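Local coordinates for M152 protein (PDB 4G59) that is an MHC class I-like viral glycoprotein that probably acts as an immunoevasin, binding host RAE-1 ligands to hide infected cells from immune recognition, at residues Trp61-Val64 and Ser65-Ala68; Lys166-Thr169 and Ser170-Arg173. All coordinates share one frame; numbering follows the deposited sequence.

Contact 1. Residues Trp61-Val64 and Ser65-Ala68; sequences WMNV and SELA. With NAG (2-acetamido-2-deoxy-beta-D-glucopyranose), chain E.
The carboxamide of Asn63 and the carboxylate of Glu66 meet without lying flat on each other. Asn63 ND2 gives a hydrogen bond of 2.9 Å to Glu66 OE1, which sits 29° out of the amide plane; the nitrogen in turn reaches the carboxylate on its anti side, somewhat off the plane. ND2 is also joined covalently to C1 of the N-acetylglucosamine at 1.4 Å. Once glycosylated, ND2 has a single N-H left, and this is the one it donates to Glu66 OE1. On the oxygen side of the amide, OD1 accepts a weak bond of 3.2 Å from Ser65 N, making a loose Asx turn. With CG anti to the backbone N (chi1 -180°), the amide is swung over the residues that follow, where Ser65 N and Glu66 OE1 meet it. Beside the sugar, Ser65 CB lies 3.5 Å from C2, and Glu66 CG lies 3.8 Å from the acetyl methyl carbon C8.

Asn63-Val64-Ser65 is an N-glycosylation sequon, and it occupies the loop leading from strand 56-57 into helix 68-89 of the MHC-like platform. Two overlapping beta turns bend the chain here. Asn63 O accepts from Glu66 N at 3.2 Å, and Val64 O from Leu67 N at 2.9 Å, so that Leu67 arrives at the N-cap position of the helix. Polar residues suit the outside of the bend, where Ser65 and Glu66 are exposed beside the glycan. Met62 and Leu67 are the buried, apolar pair: Met62 CE rests 3.8 Å from Leu67 CD2, the flexible thioether chain crossing the leucine at about a right angle. Phe48 on the sheet touches both, and also the partly exposed Val64.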
ATOM      1  N   TRP B  61     -23.152  -5.790  -4.806  1.00 40.08           N
ATOM      2  CA  TRP B  61     -23.864  -7.015  -4.459  1.00 38.65           C
ATOM      3  C   TRP B  61     -23.718  -7.397  -2.991  1.00 45.70           C
ATOM      4  O   TRP B  61     -24.193  -8.469  -2.590  1.00 49.31           O
ATOM      5  CB  TRP B  61     -23.405  -8.205  -5.325  1.00 38.41           C
ATOM      6  CG  TRP B  61     -21.932  -8.237  -5.610  1.00 38.44           C
ATOM      7  CD1 TRP B  61     -21.313  -7.738  -6.713  1.00 32.71           C
ATOM      8  CD2 TRP B  61     -20.894  -8.798  -4.784  1.00 34.93           C
ATOM      9  NE1 TRP B  61     -19.957  -7.948  -6.632  1.00 36.06           N
ATOM     10  CE2 TRP B  61     -19.671  -8.599  -5.460  1.00 37.77           C
ATOM     11  CE3 TRP B  61     -20.879  -9.443  -3.545  1.00 39.86           C
ATOM     12  CZ2 TRP B  61     -18.434  -9.025  -4.934  1.00 36.20           C
ATOM     13  CZ3 TRP B  61     -19.631  -9.870  -3.015  1.00 38.59           C
ATOM     14  CH2 TRP B  61     -18.436  -9.652  -3.716  1.00 34.32           C
ATOM     15  N   MET B  62     -23.043  -6.566  -2.192  1.00 43.61           N
ATOM     16  CA  MET B  62     -22.958  -6.825  -0.749  1.00 46.40           C
ATOM     17  C   MET B  62     -23.892  -5.886   0.003  1.00 49.55           C
ATOM     18  O   MET B  62     -23.892  -4.673  -0.230  1.00 43.73           O
ATOM     19  CB  MET B  62     -21.550  -6.579  -0.205  1.00 44.95           C
ATOM     20  CG  MET B  62     -20.459  -7.491  -0.707  1.00 44.49           C
ATOM     21  SD  MET B  62     -18.820  -6.873  -0.224  1.00 48.28           S
ATOM     22  CE  MET B  62     -18.966  -7.112   1.564  1.00 32.25           C
ATOM     23  N   ASN B  63     -24.620  -6.437   0.965  1.00 57.45           N
ATOM     24  CA  ASN B  63     -25.379  -5.607   1.872  1.00 67.89           C
ATOM     25  C   ASN B  63     -24.493  -5.435   3.098  1.00 63.86           C
ATOM     26  O   ASN B  63     -24.290  -6.374   3.867  1.00 62.17           O
ATOM     27  CB  ASN B  63     -26.697  -6.280   2.253  1.00 87.56           C
ATOM     28  CG  ASN B  63     -27.530  -5.434   3.196  1.00 87.56           C
ATOM     29  OD1 ASN B  63     -27.141  -4.326   3.563  1.00 87.56           O
ATOM     30  ND2 ASN B  63     -28.685  -5.956   3.592  1.00 87.56           N
ATOM     31  N   VAL B  64     -23.964  -4.229   3.271  1.00 61.93           N
ATOM     32  CA  VAL B  64     -23.075  -3.923   4.396  1.00 63.86           C
ATOM     33  C   VAL B  64     -23.786  -4.010   5.755  1.00 63.87           C
ATOM     34  O   VAL B  64     -23.212  -4.493   6.742  1.00 61.30           O
ATOM     35  CB  VAL B  64     -22.372  -2.550   4.201  1.00 59.31           C
ATOM     36  CG1 VAL B  64     -23.394  -1.459   3.886  1.00 59.11           C
ATOM     37  CG2 VAL B  64     -21.534  -2.184   5.418  1.00 52.19           C
ATOM     38  N   SER B  65     -25.045  -3.578   5.797  1.00 67.15           N
ATOM     39  CA  SER B  65     -25.844  -3.699   7.012  1.00 61.63           C
ATOM     40  C   SER B  65     -25.923  -5.140   7.550  1.00 65.06           C
ATOM     41  O   SER B  65     -26.042  -5.352   8.757  1.00 68.06           O
ATOM     42  CB  SER B  65     -27.237  -3.103   6.795  1.00 67.55           C
ATOM     43  OG  SER B  65     -27.187  -1.686   6.817  1.00 56.42           O
ATOM     44  N   GLU B  66     -25.822  -6.119   6.653  1.00 67.10           N
ATOM     45  CA  GLU B  66     -25.870  -7.534   7.015  1.00 64.72           C
ATOM     46  C   GLU B  66     -24.541  -8.046   7.558  1.00 58.64           C
ATOM     47  O   GLU B  66     -24.396  -9.237   7.823  1.00 61.09           O
ATOM     48  CB  GLU B  66     -26.280  -8.376   5.802  1.00 77.02           C
ATOM     49  CG  GLU B  66     -27.655  -9.013   5.904  1.00 79.07           C
ATOM     50  CD  GLU B  66     -28.144  -9.567   4.579  1.00 86.63           C
ATOM     51  OE1 GLU B  66     -28.212  -8.796   3.599  1.00 79.13           O
ATOM     52  OE2 GLU B  66     -28.459 -10.774   4.522  1.00 97.56           O
ATOM     53  N   LEU B  67     -23.568  -7.155   7.715  1.00 58.31           N
ATOM     54  CA  LEU B  67     -22.235  -7.559   8.161  1.00 55.42           C
ATOM     55  C   LEU B  67     -22.065  -7.275   9.662  1.00 54.32           C
ATOM     56  O   LEU B  67     -21.054  -6.711  10.097  1.00 49.65           O
ATOM     57  CB  LEU B  67     -21.149  -6.859   7.335  1.00 56.93           C
ATOM     58  CG  LEU B  67     -20.724  -7.422   5.967  1.00 59.64           C
ATOM     59  CD1 LEU B  67     -21.892  -7.636   5.043  1.00 54.11           C
ATOM     60  CD2 LEU B  67     -19.718  -6.508   5.284  1.00 57.17           C
ATOM     61  N   ALA B  68     -23.063  -7.684  10.445  1.00 54.45           N
ATOM     62  CA  ALA B  68     -23.093  -7.439  11.890  1.00 49.48           C
ATOM     63  C   ALA B  68     -21.924  -8.059  12.653  1.00 44.31           C
ATOM     64  O   ALA B  68     -21.294  -7.401  13.478  1.00 48.32           O
ATOM     65  CB  ALA B  68     -24.427  -7.914  12.479  1.00 49.10           C
TER
HETATM   66  C1  NAG E 401     -29.591  -5.274   4.339  1.00 86.85           C
HETATM   67  C2  NAG E 401     -30.054  -4.837   5.723  1.00 84.59           C
HETATM   68  C3  NAG E 401     -31.545  -4.539   5.685  1.00 81.16           C
HETATM   69  C4  NAG E 401     -31.781  -3.490   4.615  1.00 87.25           C
HETATM   70  C5  NAG E 401     -31.270  -4.037   3.289  1.00 83.48           C
HETATM   71  C6  NAG E 401     -31.544  -3.064   2.149  1.00 81.70           C
HETATM   72  C7  NAG E 401     -30.735  -6.541   7.315  1.00 89.50           C
HETATM   73  C8  NAG E 401     -30.302  -7.588   8.298  1.00 81.44           C
HETATM   74  N2  NAG E 401     -29.766  -5.873   6.696  1.00 89.83           N
HETATM   75  O3  NAG E 401     -31.965  -4.042   6.935  1.00 83.30           O
HETATM   76  O4  NAG E 401     -33.159  -3.210   4.516  1.00 87.37           O
HETATM   77  O5  NAG E 401     -29.881  -4.250   3.407  1.00 85.81           O
HETATM   78  O6  NAG E 401     -31.037  -3.594   0.945  1.00 90.19           O
HETATM   79  O7  NAG E 401     -31.931  -6.335   7.110  1.00 88.56           O

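Contact 2. Residues Lys166-Thr169 and Ser170-Arg173; sequences KRWT and SFCR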
ATOM      1  N   LYS B 166     -21.285 -19.432   5.449  1.00 46.77           N
ATOM      2  CA  LYS B 166     -22.334 -19.312   4.448  1.00 40.91           C
ATOM      3  C   LYS B 166     -22.226 -17.975   3.721  1.00 44.09           C
ATOM      4  O   LYS B 166     -22.248 -17.925   2.484  1.00 44.31           O
ATOM      5  CB  LYS B 166     -23.709 -19.443   5.084  1.00 38.41           C
ATOM      6  CG  LYS B 166     -24.819 -19.587   4.081  1.00 34.62           C
ATOM      7  CD  LYS B 166     -26.169 -19.460   4.747  1.00 41.75           C
ATOM      8  CE  LYS B 166     -27.292 -19.790   3.790  1.00 44.07           C
ATOM      9  NZ  LYS B 166     -28.458 -18.898   4.019  1.00 58.90           N
ATOM     10  N   ARG B 167     -22.098 -16.896   4.487  1.00 36.57           N
ATOM     11  CA  ARG B 167     -22.092 -15.568   3.898  1.00 37.62           C
ATOM     12  C   ARG B 167     -20.880 -15.365   2.990  1.00 40.62           C
ATOM     13  O   ARG B 167     -21.009 -14.816   1.885  1.00 40.29           O
ATOM     14  CB  ARG B 167     -22.173 -14.476   4.969  1.00 36.77           C
ATOM     15  CG  ARG B 167     -21.901 -13.094   4.427  1.00 38.33           C
ATOM     16  CD  ARG B 167     -22.503 -11.990   5.268  1.00 42.75           C
ATOM     17  NE  ARG B 167     -22.019 -12.021   6.641  1.00 54.32           N
ATOM     18  CZ  ARG B 167     -22.807 -11.957   7.706  1.00 49.63           C
ATOM     19  NH1 ARG B 167     -24.116 -11.853   7.543  1.00 46.42           N
ATOM     20  NH2 ARG B 167     -22.285 -11.999   8.924  1.00 46.72           N
ATOM     21  N   TRP B 168     -19.712 -15.828   3.432  1.00 35.65           N
ATOM     22  CA  TRP B 168     -18.506 -15.610   2.635  1.00 40.16           C
ATOM     23  C   TRP B 168     -18.370 -16.584   1.464  1.00 42.13           C
ATOM     24  O   TRP B 168     -17.736 -16.265   0.462  1.00 41.45           O
ATOM     25  CB  TRP B 168     -17.259 -15.519   3.527  1.00 36.41           C
ATOM     26  CG  TRP B 168     -17.316 -14.253   4.311  1.00 41.79           C
ATOM     27  CD1 TRP B 168     -17.841 -14.082   5.558  1.00 40.53           C
ATOM     28  CD2 TRP B 168     -16.909 -12.954   3.865  1.00 41.16           C
ATOM     29  NE1 TRP B 168     -17.765 -12.761   5.925  1.00 38.69           N
ATOM     30  CE2 TRP B 168     -17.196 -12.046   4.905  1.00 43.28           C
ATOM     31  CE3 TRP B 168     -16.321 -12.474   2.694  1.00 38.48           C
ATOM     32  CZ2 TRP B 168     -16.923 -10.675   4.799  1.00 40.01           C
ATOM     33  CZ3 TRP B 168     -16.042 -11.111   2.592  1.00 39.41           C
ATOM     34  CH2 TRP B 168     -16.349 -10.229   3.635  1.00 36.32           C
ATOM     35  N   THR B 169     -18.988 -17.759   1.574  1.00 45.46           N
ATOM     36  CA  THR B 169     -19.040 -18.679   0.433  1.00 43.69           C
ATOM     37  C   THR B 169     -19.899 -18.059  -0.659  1.00 37.54           C
ATOM     38  O   THR B 169     -19.560 -18.106  -1.835  1.00 41.43           O
ATOM     39  CB  THR B 169     -19.569 -20.060   0.838  1.00 43.90           C
ATOM     40  OG1 THR B 169     -18.603 -20.694   1.691  1.00 39.88           O
ATOM     41  CG2 THR B 169     -19.838 -20.928  -0.400  1.00 44.43           C
ATOM     42  N   SER B 170     -20.993 -17.436  -0.248  1.00 38.56           N
ATOM     43  CA  SER B 170     -21.887 -16.716  -1.152  1.00 35.01           C
ATOM     44  C   SER B 170     -21.176 -15.536  -1.839  1.00 38.88           C
ATOM     45  O   SER B 170     -21.369 -15.276  -3.037  1.00 40.62           O
ATOM     46  CB  SER B 170     -23.108 -16.254  -0.358  1.00 35.42           C
ATOM     47  OG  SER B 170     -23.773 -15.189  -1.003  1.00 46.25           O
ATOM     48  N   PHE B 171     -20.342 -14.822  -1.095  1.00 38.58           N
ATOM     49  CA  PHE B 171     -19.619 -13.706  -1.690  1.00 37.02           C
ATOM     50  C   PHE B 171     -18.578 -14.233  -2.653  1.00 36.55           C
ATOM     51  O   PHE B 171     -18.384 -13.680  -3.739  1.00 38.12           O
ATOM     52  CB  PHE B 171     -18.938 -12.866  -0.617  1.00 35.10           C
ATOM     53  CG  PHE B 171     -19.891 -12.112   0.263  1.00 35.43           C
ATOM     54  CD1 PHE B 171     -21.205 -11.925  -0.121  1.00 31.49           C
ATOM     55  CD2 PHE B 171     -19.462 -11.586   1.476  1.00 34.83           C
ATOM     56  CE1 PHE B 171     -22.080 -11.216   0.695  1.00 35.63           C
ATOM     57  CE2 PHE B 171     -20.322 -10.878   2.288  1.00 33.95           C
ATOM     58  CZ  PHE B 171     -21.629 -10.693   1.906  1.00 36.39           C
ATOM     59  N   CYS B 172     -17.901 -15.303  -2.248  1.00 34.24           N
ATOM     60  CA  CYS B 172     -16.918 -15.945  -3.122  1.00 35.83           C
ATOM     61  C   CYS B 172     -17.529 -16.418  -4.444  1.00 33.43           C
ATOM     62  O   CYS B 172     -16.940 -16.215  -5.501  1.00 33.63           O
ATOM     63  CB  CYS B 172     -16.220 -17.115  -2.425  1.00 37.05           C
ATOM     64  SG  CYS B 172     -14.718 -17.640  -3.261  1.00 44.48           S
ATOM     65  N   ARG B 173     -18.690 -17.068  -4.372  1.00 34.97           N
ATOM     66  CA  ARG B 173     -19.339 -17.593  -5.567  1.00 35.01           C
ATOM     67  C   ARG B 173     -19.795 -16.467  -6.502  1.00 32.66           C
ATOM     68  O   ARG B 173     -19.732 -16.613  -7.735  1.00 32.36           O
ATOM     69  CB  ARG B 173     -20.529 -18.486  -5.190  1.00 37.27           C
ATOM     70  CG  ARG B 173     -20.222 -19.790  -4.418  1.00 36.80           C
ATOM     71  CD  ARG B 173     -21.561 -20.520  -4.219  1.00 49.66           C
ATOM     72  NE  ARG B 173     -21.663 -21.598  -3.221  1.00 49.47           N
ATOM     73  CZ  ARG B 173     -20.833 -22.629  -3.098  1.00 52.60           C
ATOM     74  NH1 ARG B 173     -19.732 -22.741  -3.850  1.00 55.00           N
ATOM     75  NH2 ARG B 173     -21.085 -23.543  -2.175  1.00 54.13           N
TER
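Phe171 drives an edge into the face of Trp168, three residues back on helix 161-178 of the MHC class I-like platform domain. This T-shaped pair has ring centroids 4.9 Å apart and planes at 86°; Phe171 CD2 stands above the rim of the indole, 3.5 Å from Trp168 CE3. Flat, bulky residues suit this buried side of the helix, where Trp168 also meets Leu21 and Ile47.

Apolar contact continues along the phenyl ring: the methylene CG of Arg167 lies 3.5 Å from Phe171 CZ, the two side chains running side by side. Arg167 O sits over one face of the same ring, off-centre, 3.3 Å from Phe171 CG. The arginine thus combines a greasy stem with a charged end, whose NH2 forms a salt bridge with Glu70 and a hydrogen bond with Gln69. Glu70 also accepts from Trp168 NE1, tying both residues to helix 68-89.

Backbone hydrogen bonds follow the alpha-helical i to i+4 pattern, from Ser170 N to Lys166 O at 3.0 Å through to Arg173 N to Thr169 O at 2.9 Å. Cys172 SG adds a disulfide with Cys18, pinning the buried side of the helix.

Exposed Arg173 touches a crystal neighbour, which may influence its placement. With OG1 beside the backbone N (chi1 -68°) and hydrogen-bonded to Gln165 O, Thr169 sends its methyl CG2 over the centre of the Arg173 guanidinium, 3.3 Å from Arg173 CZ.

Overall arrangement
From the N terminus, contact 1 comes first, in the loop where the chain leaves strand 56-57 at the edge of the eight-stranded sheet and enters helix 68-89. Contact 2 follows in series about a hundred residues later, within helix 161-178. Both are local, so they neither nest nor cross, and neither closes a long loop. In space their centres are about 12 Å apart and they touch: Trp61 CZ3 comes within 3.9 Å of Phe171 CD1, Met62 CE meets the same phenyl ring, and Glu66 O approaches Arg167 NH1. Together they bring the glycosylated loop and the start of helix 68-89 against helix 161-178.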